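Local coordinates for protein guanine nucleotide exchange factor p115rhogef (Homo sapiens, PDB 1IAP) that probably links heterotrimeric G-protein alpha subunits to Rho activation as a guanine nucleotide exchange factor, through its N-terminal RGS-like domain, at residues L22-L27 / E114-K119; A40-S45 / M185-V190; A132-W137 / A143-R148; E162-I167 / K173-V178. All blocks are in the same frame, centred on the assembly; numbering follows the deposited sequence.

All four contacts belong to one all-helical RGS-like domain. Interactions 1 and 2 interlock along the chain, joining helix 15-28 to helix 106-121 and helix 32-43 to helix 171-187; their centres lie about 21 Å apart on opposite sides of the chain's centre, yet Leu22 CD2 and Met185 CE meet at 4.2 Å. Interaction 4 also uses helix 171-187 and packs against interaction 1, Ala26 O lying 3.9 Å from Ile167 CG2. Interaction 3, about 21 Å from the centre of the chain, is the most peripheral and touches none of the others. Interactions 3 and 4 both fall inside the loop closed by interaction 2.

Interaction 1 of 4, residues L22-L27 / E114-K119; sequences LQHVAL and EDFRSK
A His-carboxylate hydrogen bond between His24 and Asp115 joins helix 15-28 to helix 106-121 in the helical RGS-like domain, where the two short segments cross at 111° with their axes 10.6 Å apart. His24 NE2 donates to Asp115 OD1 over 2.9 Å, and the N-H to oxygen angle is 158°, a modest bend. The oxygen lies close to the imidazole plane and is met on its anti side. Its syn lone pair is used by Lys119 NZ in a salt bridge within helix 106-121, so one carboxylate oxygen serves two donors, and the lysine would probably temper the negative charge facing the histidine. Phe116 turns its edge toward the face of His24 in a T-shaped pair, the ring centroids 5.3 Å apart and the planes nearly perpendicular. With CG anti to the backbone N (chi1 -180°), His24 sends its ring away from its own helix into the angle between Asp115 and Phe116. An alanine at this position is likely to leave Asp115 without its partner across the interface and to open a gap beside the phenylalanine edge. Outside the pair of helices, Phe5 meets the Phe116 ring and Phe29 touches Asp115. At the base of the imidazole, His24 CB sits at the rim of the phenylalanine ring, 3.6 Å from Phe116 CD1.

Interaction 2 of 4, residues A40-S45 / M185-V190; sequences ADMLGS and MRHLGV
His187 reaches from the last turn of helix 171-187 toward the end of helix 32-43, and it packs on Met42 before it reaches Ser45. Its CB lies 3.8 Å from Met42 SD. At CG the neighbour becomes Met42 CG, also 3.8 Å away, and at CD2 the same methylene closes to 3.6 Å. Met42 CG thus sits over one face of the imidazole in a CH-pi contact, 3.9 Å from the ring centroid and shifted toward the rim, while the sulfur approaches the ring obliquely. The two side chains slide past each other in opposite directions. Behind the histidine, helix 171-187 ends in a Schellman motif: Val190 N bonds back to Met185 O, Gly189 N to Arg186 O, and Gly189 takes the positive phi (86°) of the C-prime residue. At the tip of the ring, His187 NE2 donates to Ser45 OG over 3.0 Å, the oxygen tilted 19° from the ring plane. Ser45 is poorly ordered, so this bond is less certain than the methionine packing. The serine hydroxyl in turn donates to Met42 O at 2.9 Å, an acceptor that Ser45 N approaches from the same face of the carbonyl plane.

Interaction 3 of 4, residues A132-W137 / A143-R148; sequences AQLEAW and ASYEAR
The guanidinium of Arg148 and the indole of Trp137 lie almost parallel, their planes only 5° apart, with Trp137 CE3 over one face of the guanidinium. Arg148 NH2 comes within 3.5 Å of that carbon, and Trp137 CZ3 is close behind. The arginine chain, extended from CG to NE, runs obliquely across the tryptophan, so that its CD packs on Trp137 CB at 3.6 Å before the charged end reaches Trp137 CE3 and CZ3 of the six-membered ring. A third flat group, the phenol of Tyr145, meets backbone oxygens obliquely: Trp137 O lies 3.3 Å from Tyr145 CD2 and Leu134 O lies 3.6 Å from Tyr145 CE2. A chi1 of 177° swings the phenol toward the end of helix 128-135, where the tyrosine and Leu134 side chains cross at about a right angle. There Leu134 CD2 rests 4.0 Å from Tyr145 CE2 and also touches Arg148 CB. The contact closes a helix-loop-helix hairpin in which helix 128-135 gives way to helix 142-162 within a few residues; Leu134 continues inward onto Ala16 and His17 of helix 15-28. No hydrogen bond spans the two segments. The hairpin is therefore held here by van der Waals packing, that of the near-parallel guanidinium and indole on one hand and the apolar touch of Leu134 on Tyr145 on the other.

Interaction 4 of 4, residues E162-I167 / K173-V178; sequences EMQHTI and KSAAVV
Ile167 and Ser174 bring the backbones together, their CA atoms 5.5 Å apart, where residues 164-167 have helix-like backbone angles but lack the regular helical hydrogen bonds, the chain having left the helix at Met163. Gln164 supplies the polar link: its NE2 donates to Ser174 OG over 3.0 Å in a nearly straight bond (172°), with the oxygen in the amide plane. The side chain is fully extended from CB onward, chi1 (-177°) and chi2 both near 180°, which carries the amide across to Ser174, near the start of helix 171-187. On the way, Gln164 CG packs against Val178 CG2 at 3.8 Å, and Ser174 CB lies 3.4 Å from Gln164 O. A leucine in place of Gln164 would probably leave the serine hydroxyl without this amide donor and the turn less firmly tied to the helix. Ile167 provides the apolar half. Its CD1 reaches Val177 CG1 tip to tip at 4.0 Å and meets Val178 CG2 at 3.9 Å, the isoleucine crossing the latter valine at about a right angle. Within the turn, Thr166 OG1 donates to Met163 O in the carbonyl plane, and Thr166 N bonds to the same oxygen. The contact folds the connection between helix 142-162 and helix 171-187 back onto the latter helix; Ile167 also packs on the end of helix 15-28 at Ala26 and Leu27, while Val177 faces Pro31 and Leu69 in neighbouring loops.

Interaction 1 of 4, residues L22-L27 / E114-K119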
loop_
_atom_site.group_PDB
_atom_site.type_symbol
_atom_site.label_atom_id
_atom_site.label_comp_id
_atom_site.label_asym_id
_atom_site.label_seq_id
_atom_site.Cartn_x
_atom_site.Cartn_y
_atom_site.Cartn_z
ATOM N N LEU A 22 0.673 7.875 0.331
ATOM C CA LEU A 22 0.529 7.276 -0.986
ATOM C C LEU A 22 0.649 8.317 -2.086
ATOM O O LEU A 22 1.341 8.089 -3.075
ATOM C CB LEU A 22 -0.819 6.548 -1.108
ATOM C CG LEU A 22 -0.925 5.016 -1.053
ATOM C CD1 LEU A 22 0.425 4.333 -0.956
ATOM C CD2 LEU A 22 -1.818 4.605 0.091
ATOM N N GLN A 23 -0.035 9.450 -1.927
ATOM C CA GLN A 23 0.036 10.500 -2.940
ATOM C C GLN A 23 1.464 11.000 -3.093
ATOM O O GLN A 23 1.926 11.237 -4.206
ATOM C CB GLN A 23 -0.895 11.668 -2.616
ATOM C CG GLN A 23 -0.790 12.793 -3.649
ATOM C CD GLN A 23 -1.845 13.856 -3.489
ATOM O OE1 GLN A 23 -1.587 15.045 -3.699
ATOM N NE2 GLN A 23 -3.053 13.437 -3.143
ATOM N N HIS A 24 2.159 11.144 -1.969
ATOM C CA HIS A 24 3.545 11.598 -1.974
ATOM C C HIS A 24 4.398 10.604 -2.768
ATOM O O HIS A 24 5.017 10.966 -3.764
ATOM C CB HIS A 24 4.062 11.708 -0.534
ATOM C CG HIS A 24 5.483 12.173 -0.429
ATOM N ND1 HIS A 24 5.868 13.464 -0.717
ATOM C CD2 HIS A 24 6.608 11.522 -0.047
ATOM C CE1 HIS A 24 7.169 13.589 -0.517
ATOM N NE2 HIS A 24 7.641 12.426 -0.109
ATOM N N VAL A 25 4.388 9.344 -2.334
ATOM C CA VAL A 25 5.150 8.277 -2.981
ATOM C C VAL A 25 4.809 8.103 -4.468
ATOM O O VAL A 25 5.708 8.044 -5.311
ATOM C CB VAL A 25 4.972 6.934 -2.219
ATOM C CG1 VAL A 25 5.611 5.787 -2.987
ATOM C CG2 VAL A 25 5.584 7.045 -0.833
ATOM N N ALA A 26 3.518 8.068 -4.793
ATOM C CA ALA A 26 3.083 7.907 -6.180
ATOM C C ALA A 26 3.623 9.005 -7.105
ATOM O O ALA A 26 3.803 8.781 -8.301
ATOM C CB ALA A 26 1.562 7.865 -6.257
ATOM N N LEU A 27 3.877 10.186 -6.552
ATOM C CA LEU A 27 4.394 11.299 -7.339
ATOM C C LEU A 27 5.899 11.527 -7.214
ATOM O O LEU A 27 6.488 12.200 -8.053
ATOM C CB LEU A 27 3.660 12.595 -6.980
ATOM C CG LEU A 27 2.409 13.001 -7.764
ATOM C CD1 LEU A 27 1.327 11.936 -7.701
ATOM C CD2 LEU A 27 1.894 14.314 -7.199
ATOM N N GLU A 114 10.915 7.993 5.563
ATOM C CA GLU A 114 11.870 8.976 6.069
ATOM C C GLU A 114 11.709 10.272 5.284
ATOM O O GLU A 114 11.577 11.345 5.872
ATOM C CB GLU A 114 13.296 8.442 5.912
ATOM C CG GLU A 114 14.404 9.405 6.324
ATOM C CD GLU A 114 15.800 8.831 6.093
ATOM O OE1 GLU A 114 15.919 7.642 5.714
ATOM O OE2 GLU A 114 16.787 9.574 6.290
ATOM N N ASP A 115 11.690 10.159 3.955
ATOM C CA ASP A 115 11.544 11.321 3.088
ATOM C C ASP A 115 10.228 12.043 3.353
ATOM O O ASP A 115 10.186 13.269 3.384
ATOM C CB ASP A 115 11.628 10.926 1.612
ATOM C CG ASP A 115 11.603 12.132 0.687
ATOM O OD1 ASP A 115 10.563 12.368 0.030
ATOM O OD2 ASP A 115 12.617 12.864 0.637
ATOM N N PHE A 116 9.155 11.281 3.542
ATOM C CA PHE A 116 7.859 11.877 3.822
ATOM C C PHE A 116 7.916 12.690 5.120
ATOM O O PHE A 116 7.457 13.831 5.166
ATOM C CB PHE A 116 6.762 10.806 3.937
ATOM C CG PHE A 116 5.386 11.383 4.159
ATOM C CD1 PHE A 116 4.553 11.663 3.079
ATOM C CD2 PHE A 116 4.954 11.714 5.444
ATOM C CE1 PHE A 116 3.297 12.272 3.269
ATOM C CE2 PHE A 116 3.706 12.321 5.649
ATOM C CZ PHE A 116 2.877 12.603 4.555
ATOM N N ARG A 117 8.486 12.105 6.170
ATOM C CA ARG A 117 8.584 12.797 7.457
ATOM C C ARG A 117 9.367 14.106 7.375
ATOM O O ARG A 117 8.969 15.110 7.969
ATOM C CB ARG A 117 9.196 11.887 8.520
ATOM C CG ARG A 117 8.339 10.692 8.866
ATOM C CD ARG A 117 8.819 10.019 10.144
ATOM N NE ARG A 117 10.193 9.536 10.042
ATOM C CZ ARG A 117 10.535 8.303 9.679
ATOM N NH1 ARG A 117 9.602 7.406 9.373
ATOM N NH2 ARG A 117 11.814 7.963 9.624
ATOM N N SER A 118 10.470 14.097 6.627
ATOM C CA SER A 118 11.293 15.295 6.471
ATOM C C SER A 118 10.558 16.373 5.682
ATOM O O SER A 118 10.513 17.530 6.096
ATOM C CB SER A 118 12.615 14.959 5.781
ATOM O OG SER A 118 13.424 14.156 6.617
ATOM N N LYS A 119 9.960 15.979 4.559
ATOM C CA LYS A 119 9.225 16.914 3.713
ATOM C C LYS A 119 8.018 17.487 4.456
ATOM O O LYS A 119 7.684 18.660 4.297
ATOM C CB LYS A 119 8.765 16.223 2.426
ATOM C CG LYS A 119 9.891 15.705 1.540
ATOM C CD LYS A 119 10.628 16.827 0.820
ATOM C CE LYS A 119 11.698 16.277 -0.118
ATOM N NZ LYS A 119 11.130 15.361 -1.151
#

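Interaction 2 of 4, residues A40-S45 / M185-V190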
loop_
_atom_site.group_PDB
_atom_site.type_symbol
_atom_site.label_atom_id
_atom_site.label_comp_id
_atom_site.label_asym_id
_atom_site.label_seq_id
_atom_site.Cartn_x
_atom_site.Cartn_y
_atom_site.Cartn_z
ATOM N N ALA A 40 0.382 -7.282 0.958
ATOM C CA ALA A 40 0.902 -8.458 1.652
ATOM C C ALA A 40 0.281 -8.548 3.039
ATOM O O ALA A 40 -0.015 -9.637 3.530
ATOM C CB ALA A 40 2.412 -8.376 1.760
ATOM N N ASP A 41 0.078 -7.390 3.662
ATOM C CA ASP A 41 -0.519 -7.326 4.985
ATOM C C ASP A 41 -1.989 -7.722 4.881
ATOM O O ASP A 41 -2.520 -8.434 5.732
ATOM C CB ASP A 41 -0.401 -5.909 5.544
ATOM C CG ASP A 41 -0.813 -5.825 6.998
ATOM O OD1 ASP A 41 -2.002 -5.560 7.266
ATOM O OD2 ASP A 41 0.055 -6.039 7.868
ATOM N N MET A 42 -2.631 -7.237 3.825
ATOM C CA MET A 42 -4.032 -7.506 3.537
ATOM C C MET A 42 -4.242 -9.008 3.335
ATOM O O MET A 42 -5.260 -9.565 3.754
ATOM C CB MET A 42 -4.437 -6.718 2.286
ATOM C CG MET A 42 -5.824 -6.990 1.743
ATOM S SD MET A 42 -6.236 -5.761 0.479
ATOM C CE MET A 42 -5.179 -6.288 -0.842
ATOM N N LEU A 43 -3.254 -9.653 2.715
ATOM C CA LEU A 43 -3.286 -11.092 2.456
ATOM C C LEU A 43 -3.261 -11.883 3.758
ATOM O O LEU A 43 -3.911 -12.924 3.877
ATOM C CB LEU A 43 -2.084 -11.502 1.600
ATOM C CG LEU A 43 -2.308 -11.749 0.108
ATOM C CD1 LEU A 43 -3.008 -10.565 -0.539
ATOM C CD2 LEU A 43 -0.970 -12.014 -0.557
ATOM N N GLY A 44 -2.514 -11.364 4.732
ATOM C CA GLY A 44 -2.391 -12.016 6.024
ATOM C C GLY A 44 -3.648 -12.042 6.876
ATOM O O GLY A 44 -3.687 -12.743 7.885
ATOM N N SER A 45 -4.669 -11.285 6.490
ATOM C CA SER A 45 -5.918 -11.252 7.248
ATOM C C SER A 45 -7.039 -12.039 6.565
ATOM O O SER A 45 -8.197 -11.971 6.985
ATOM C CB SER A 45 -6.360 -9.803 7.487
ATOM O OG SER A 45 -6.653 -9.141 6.270
ATOM N N MET A 185 -7.587 0.342 0.333
ATOM C CA MET A 185 -8.458 1.275 1.052
ATOM C C MET A 185 -9.792 0.603 1.381
ATOM O O MET A 185 -10.347 0.795 2.457
ATOM C CB MET A 185 -8.684 2.548 0.229
ATOM C CG MET A 185 -7.529 3.551 0.299
ATOM S SD MET A 185 -7.289 4.205 2.000
ATOM C CE MET A 185 -5.476 4.179 2.118
ATOM N N ARG A 186 -10.282 -0.208 0.451
ATOM C CA ARG A 186 -11.535 -0.939 0.630
ATOM C C ARG A 186 -11.380 -1.879 1.830
ATOM O O ARG A 186 -12.321 -2.096 2.591
ATOM C CB ARG A 186 -11.822 -1.731 -0.640
ATOM C CG ARG A 186 -13.239 -2.217 -0.810
ATOM C CD ARG A 186 -13.419 -2.714 -2.235
ATOM N NE ARG A 186 -13.071 -1.670 -3.199
ATOM C CZ ARG A 186 -12.282 -1.842 -4.257
ATOM N NH1 ARG A 186 -11.742 -3.027 -4.515
ATOM N NH2 ARG A 186 -12.021 -0.814 -5.054
ATOM N N HIS A 187 -10.159 -2.380 2.017
ATOM C CA HIS A 187 -9.823 -3.273 3.123
ATOM C C HIS A 187 -9.894 -2.524 4.458
ATOM O O HIS A 187 -10.136 -3.121 5.506
ATOM C CB HIS A 187 -8.418 -3.845 2.910
ATOM C CG HIS A 187 -7.957 -4.758 4.002
ATOM N ND1 HIS A 187 -7.069 -4.361 4.977
ATOM C CD2 HIS A 187 -8.251 -6.052 4.266
ATOM C CE1 HIS A 187 -6.834 -5.371 5.793
ATOM N NE2 HIS A 187 -7.539 -6.410 5.383
ATOM N N LEU A 188 -9.672 -1.212 4.416
ATOM C CA LEU A 188 -9.731 -0.389 5.619
ATOM C C LEU A 188 -11.132 0.185 5.832
ATOM O O LEU A 188 -11.343 0.993 6.732
ATOM C CB LEU A 188 -8.712 0.752 5.546
ATOM C CG LEU A 188 -7.233 0.375 5.423
ATOM C CD1 LEU A 188 -6.390 1.645 5.358
ATOM C CD2 LEU A 188 -6.808 -0.498 6.605
ATOM N N GLY A 189 -12.081 -0.231 4.996
ATOM C CA GLY A 189 -13.447 0.254 5.118
ATOM C C GLY A 189 -13.694 1.559 4.380
ATOM O O GLY A 189 -14.767 2.157 4.500
ATOM N N VAL A 190 -12.702 1.999 3.610
ATOM C CA VAL A 190 -12.810 3.240 2.855
ATOM C C VAL A 190 -13.527 2.977 1.539
ATOM O O VAL A 190 -13.023 2.261 0.670
ATOM C CB VAL A 190 -11.417 3.865 2.605
ATOM C CG1 VAL A 190 -11.521 5.110 1.727
ATOM C CG2 VAL A 190 -10.765 4.216 3.933
#

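Interaction 3 of 4, residues A132-W137 / A143-R148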
loop_
_atom_site.group_PDB
_atom_site.type_symbol
_atom_site.label_atom_id
_atom_site.label_comp_id
_atom_site.label_asym_id
_atom_site.label_seq_id
_atom_site.Cartn_x
_atom_site.Cartn_y
_atom_site.Cartn_z
ATOM N N ALA A 132 -4.105 17.763 9.984
ATOM C CA ALA A 132 -4.096 18.684 11.124
ATOM C C ALA A 132 -5.479 18.726 11.748
ATOM O O ALA A 132 -5.624 18.669 12.963
ATOM C CB ALA A 132 -3.700 20.086 10.673
ATOM N N GLN A 133 -6.502 18.855 10.907
ATOM C CA GLN A 133 -7.872 18.914 11.399
ATOM C C GLN A 133 -8.288 17.652 12.145
ATOM O O GLN A 133 -9.062 17.722 13.101
ATOM C CB GLN A 133 -8.837 19.226 10.258
ATOM C CG GLN A 133 -8.736 20.674 9.786
ATOM C CD GLN A 133 -9.509 20.930 8.517
ATOM O OE1 GLN A 133 -10.164 21.962 8.374
ATOM N NE2 GLN A 133 -9.428 19.995 7.574
ATOM N N LEU A 134 -7.763 16.501 11.726
ATOM C CA LEU A 134 -8.081 15.242 12.396
ATOM C C LEU A 134 -7.528 15.216 13.823
ATOM O O LEU A 134 -8.096 14.564 14.702
ATOM C CB LEU A 134 -7.524 14.047 11.606
ATOM C CG LEU A 134 -8.359 13.535 10.429
ATOM C CD1 LEU A 134 -7.560 12.561 9.548
ATOM C CD2 LEU A 134 -9.608 12.872 10.973
ATOM N N GLU A 135 -6.416 15.915 14.044
ATOM C CA GLU A 135 -5.779 15.971 15.359
ATOM C C GLU A 135 -6.725 16.471 16.439
ATOM O O GLU A 135 -6.611 16.090 17.597
ATOM C CB GLU A 135 -4.554 16.894 15.342
ATOM C CG GLU A 135 -3.431 16.473 14.413
ATOM C CD GLU A 135 -2.203 17.375 14.524
ATOM O OE1 GLU A 135 -1.150 17.023 13.953
ATOM O OE2 GLU A 135 -2.280 18.433 15.183
ATOM N N ALA A 136 -7.658 17.329 16.055
ATOM C CA ALA A 136 -8.591 17.899 17.011
ATOM C C ALA A 136 -9.806 17.024 17.279
ATOM O O ALA A 136 -10.623 17.359 18.132
ATOM C CB ALA A 136 -9.036 19.289 16.532
ATOM N N TRP A 137 -9.901 15.884 16.600
ATOM C CA TRP A 137 -11.070 15.020 16.763
ATOM C C TRP A 137 -10.865 13.586 17.236
ATOM O O TRP A 137 -11.771 12.764 17.090
ATOM C CB TRP A 137 -11.895 15.019 15.465
ATOM C CG TRP A 137 -12.481 16.358 15.172
ATOM C CD1 TRP A 137 -11.955 17.331 14.364
ATOM C CD2 TRP A 137 -13.657 16.919 15.761
ATOM N NE1 TRP A 137 -12.724 18.467 14.429
ATOM C CE2 TRP A 137 -13.777 18.242 15.279
ATOM C CE3 TRP A 137 -14.621 16.432 16.657
ATOM C CZ2 TRP A 137 -14.826 19.087 15.660
ATOM C CZ3 TRP A 137 -15.663 17.270 17.036
ATOM C CH2 TRP A 137 -15.754 18.587 16.536
ATOM N N ALA A 143 -14.215 4.325 17.651
ATOM C CA ALA A 143 -15.038 4.017 16.473
ATOM C C ALA A 143 -15.493 5.267 15.720
ATOM O O ALA A 143 -15.509 5.291 14.485
ATOM C CB ALA A 143 -16.245 3.173 16.875
ATOM N N SER A 144 -15.864 6.305 16.462
ATOM C CA SER A 144 -16.298 7.549 15.851
ATOM C C SER A 144 -15.103 8.240 15.204
ATOM O O SER A 144 -15.243 8.888 14.170
ATOM C CB SER A 144 -16.950 8.474 16.886
ATOM O OG SER A 144 -16.000 8.960 17.820
ATOM N N TYR A 145 -13.929 8.117 15.825
ATOM C CA TYR A 145 -12.730 8.725 15.267
ATOM C C TYR A 145 -12.343 7.987 13.996
ATOM O O TYR A 145 -11.991 8.605 12.993
ATOM C CB TYR A 145 -11.553 8.683 16.247
ATOM C CG TYR A 145 -10.288 9.254 15.634
ATOM C CD1 TYR A 145 -9.137 8.484 15.510
ATOM C CD2 TYR A 145 -10.260 10.564 15.149
ATOM C CE1 TYR A 145 -7.979 9.006 14.909
ATOM C CE2 TYR A 145 -9.108 11.097 14.551
ATOM C CZ TYR A 145 -7.976 10.309 14.434
ATOM O OH TYR A 145 -6.849 10.827 13.832
ATOM N N GLU A 146 -12.391 6.658 14.055
ATOM C CA GLU A 146 -12.058 5.841 12.900
ATOM C C GLU A 146 -12.968 6.185 11.734
ATOM O O GLU A 146 -12.521 6.215 10.591
ATOM C CB GLU A 146 -12.159 4.353 13.239
ATOM C CG GLU A 146 -11.053 3.863 14.161
ATOM C CD GLU A 146 -11.219 2.411 14.571
ATOM O OE1 GLU A 146 -12.335 1.863 14.427
ATOM O OE2 GLU A 146 -10.229 1.819 15.051
ATOM N N ALA A 147 -14.236 6.483 12.026
ATOM C CA ALA A 147 -15.197 6.846 10.983
ATOM C C ALA A 147 -14.776 8.157 10.311
ATOM O O ALA A 147 -14.893 8.298 9.094
ATOM C CB ALA A 147 -16.605 6.967 11.557
ATOM N N ARG A 148 -14.294 9.109 11.110
ATOM C CA ARG A 148 -13.828 10.395 10.586
ATOM C C ARG A 148 -12.628 10.201 9.663
ATOM O O ARG A 148 -12.526 10.863 8.625
ATOM C CB ARG A 148 -13.449 11.354 11.724
ATOM C CG ARG A 148 -14.630 12.023 12.408
ATOM C CD ARG A 148 -14.160 13.042 13.438
ATOM N NE ARG A 148 -15.256 13.848 13.980
ATOM C CZ ARG A 148 -16.112 13.435 14.912
ATOM N NH1 ARG A 148 -16.013 12.213 15.420
ATOM N NH2 ARG A 148 -17.059 14.254 15.353
#

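Interaction 4 of 4, residues E162-I167 / K173-V178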
loop_
_atom_site.group_PDB
_atom_site.type_symbol
_atom_site.label_atom_id
_atom_site.label_comp_id
_atom_site.label_asym_id
_atom_site.label_seq_id
_atom_site.Cartn_x
_atom_site.Cartn_y
_atom_site.Cartn_z
ATOM N N GLU A 162 -8.803 11.548 -9.616
ATOM C CA GLU A 162 -9.026 12.656 -10.534
ATOM C C GLU A 162 -7.694 13.095 -11.132
ATOM O O GLU A 162 -7.608 13.357 -12.331
ATOM C CB GLU A 162 -9.704 13.827 -9.817
ATOM C CG GLU A 162 -11.124 13.513 -9.368
ATOM C CD GLU A 162 -11.827 14.681 -8.693
ATOM O OE1 GLU A 162 -11.150 15.552 -8.098
ATOM O OE2 GLU A 162 -13.074 14.714 -8.752
ATOM N N MET A 163 -6.657 13.146 -10.298
ATOM C CA MET A 163 -5.321 13.545 -10.741
ATOM C C MET A 163 -4.476 12.338 -11.153
ATOM O O MET A 163 -3.240 12.391 -11.128
ATOM C CB MET A 163 -4.603 14.318 -9.634
ATOM C CG MET A 163 -5.305 15.598 -9.207
ATOM S SD MET A 163 -5.507 16.779 -10.561
ATOM C CE MET A 163 -7.246 16.530 -10.995
ATOM N N GLN A 164 -5.150 11.258 -11.539
ATOM C CA GLN A 164 -4.489 10.016 -11.942
ATOM C C GLN A 164 -3.323 10.203 -12.911
ATOM O O GLN A 164 -2.273 9.583 -12.749
ATOM C CB GLN A 164 -5.506 9.057 -12.562
ATOM C CG GLN A 164 -4.925 7.714 -12.949
ATOM C CD GLN A 164 -5.899 6.841 -13.706
ATOM O OE1 GLN A 164 -7.103 6.868 -13.454
ATOM N NE2 GLN A 164 -5.381 6.051 -14.637
ATOM N N HIS A 165 -3.513 11.057 -13.914
ATOM C CA HIS A 165 -2.486 11.303 -14.926
ATOM C C HIS A 165 -1.160 11.825 -14.386
ATOM O O HIS A 165 -0.117 11.627 -15.010
ATOM C CB HIS A 165 -3.014 12.243 -16.019
ATOM C CG HIS A 165 -3.574 13.528 -15.495
ATOM N ND1 HIS A 165 -4.809 13.609 -14.892
ATOM C CD2 HIS A 165 -3.068 14.783 -15.488
ATOM C CE1 HIS A 165 -5.041 14.859 -14.535
ATOM N NE2 HIS A 165 -4.000 15.591 -14.885
ATOM N N THR A 166 -1.199 12.471 -13.225
ATOM C CA THR A 166 0.008 13.018 -12.616
ATOM C C THR A 166 0.863 11.938 -11.957
ATOM O O THR A 166 2.025 12.177 -11.623
ATOM C CB THR A 166 -0.323 14.101 -11.564
ATOM O OG1 THR A 166 -0.956 13.495 -10.427
ATOM C CG2 THR A 166 -1.243 15.160 -12.161
ATOM N N ILE A 167 0.282 10.757 -11.755
ATOM C CA ILE A 167 1.000 9.643 -11.138
ATOM C C ILE A 167 2.079 9.169 -12.100
ATOM O O ILE A 167 3.207 8.878 -11.698
ATOM C CB ILE A 167 0.055 8.459 -10.833
ATOM C CG1 ILE A 167 -1.021 8.894 -9.833
ATOM C CG2 ILE A 167 0.853 7.260 -10.305
ATOM C CD1 ILE A 167 -2.082 7.834 -9.545
ATOM N N LYS A 173 0.351 2.229 -15.934
ATOM C CA LYS A 173 0.972 2.395 -14.629
ATOM C C LYS A 173 0.081 3.156 -13.646
ATOM O O LYS A 173 -0.148 2.703 -12.534
ATOM C CB LYS A 173 2.327 3.097 -14.775
ATOM C CG LYS A 173 3.071 3.319 -13.464
ATOM C CD LYS A 173 4.491 3.797 -13.723
ATOM C CE LYS A 173 5.218 4.159 -12.432
ATOM N NZ LYS A 173 4.616 5.348 -11.760
ATOM N N SER A 174 -0.441 4.302 -14.064
ATOM C CA SER A 174 -1.287 5.088 -13.177
ATOM C C SER A 174 -2.563 4.323 -12.812
ATOM O O SER A 174 -3.034 4.402 -11.676
ATOM C CB SER A 174 -1.616 6.444 -13.805
ATOM O OG SER A 174 -2.391 6.292 -14.972
ATOM N N ALA A 175 -3.087 3.550 -13.757
ATOM C CA ALA A 175 -4.295 2.763 -13.508
ATOM C C ALA A 175 -4.003 1.665 -12.487
ATOM O O ALA A 175 -4.806 1.413 -11.588
ATOM C CB ALA A 175 -4.809 2.157 -14.800
ATOM N N ALA A 176 -2.830 1.045 -12.608
ATOM C CA ALA A 176 -2.410 -0.015 -11.691
ATOM C C ALA A 176 -2.268 0.522 -10.269
ATOM O O ALA A 176 -2.622 -0.151 -9.302
ATOM C CB ALA A 176 -1.091 -0.621 -12.158
ATOM N N VAL A 177 -1.752 1.740 -10.152
ATOM C CA VAL A 177 -1.572 2.387 -8.852
ATOM C C VAL A 177 -2.926 2.712 -8.225
ATOM O O VAL A 177 -3.157 2.426 -7.055
ATOM C CB VAL A 177 -0.734 3.678 -8.985
ATOM C CG1 VAL A 177 -0.766 4.486 -7.697
ATOM C CG2 VAL A 177 0.699 3.323 -9.344
ATOM N N VAL A 178 -3.824 3.299 -9.007
ATOM C CA VAL A 178 -5.150 3.633 -8.495
ATOM C C VAL A 178 -5.900 2.372 -8.046
ATOM O O VAL A 178 -6.484 2.349 -6.959
ATOM C CB VAL A 178 -5.967 4.433 -9.531
ATOM C CG1 VAL A 178 -7.434 4.522 -9.109
ATOM C CG2 VAL A 178 -5.384 5.828 -9.662
#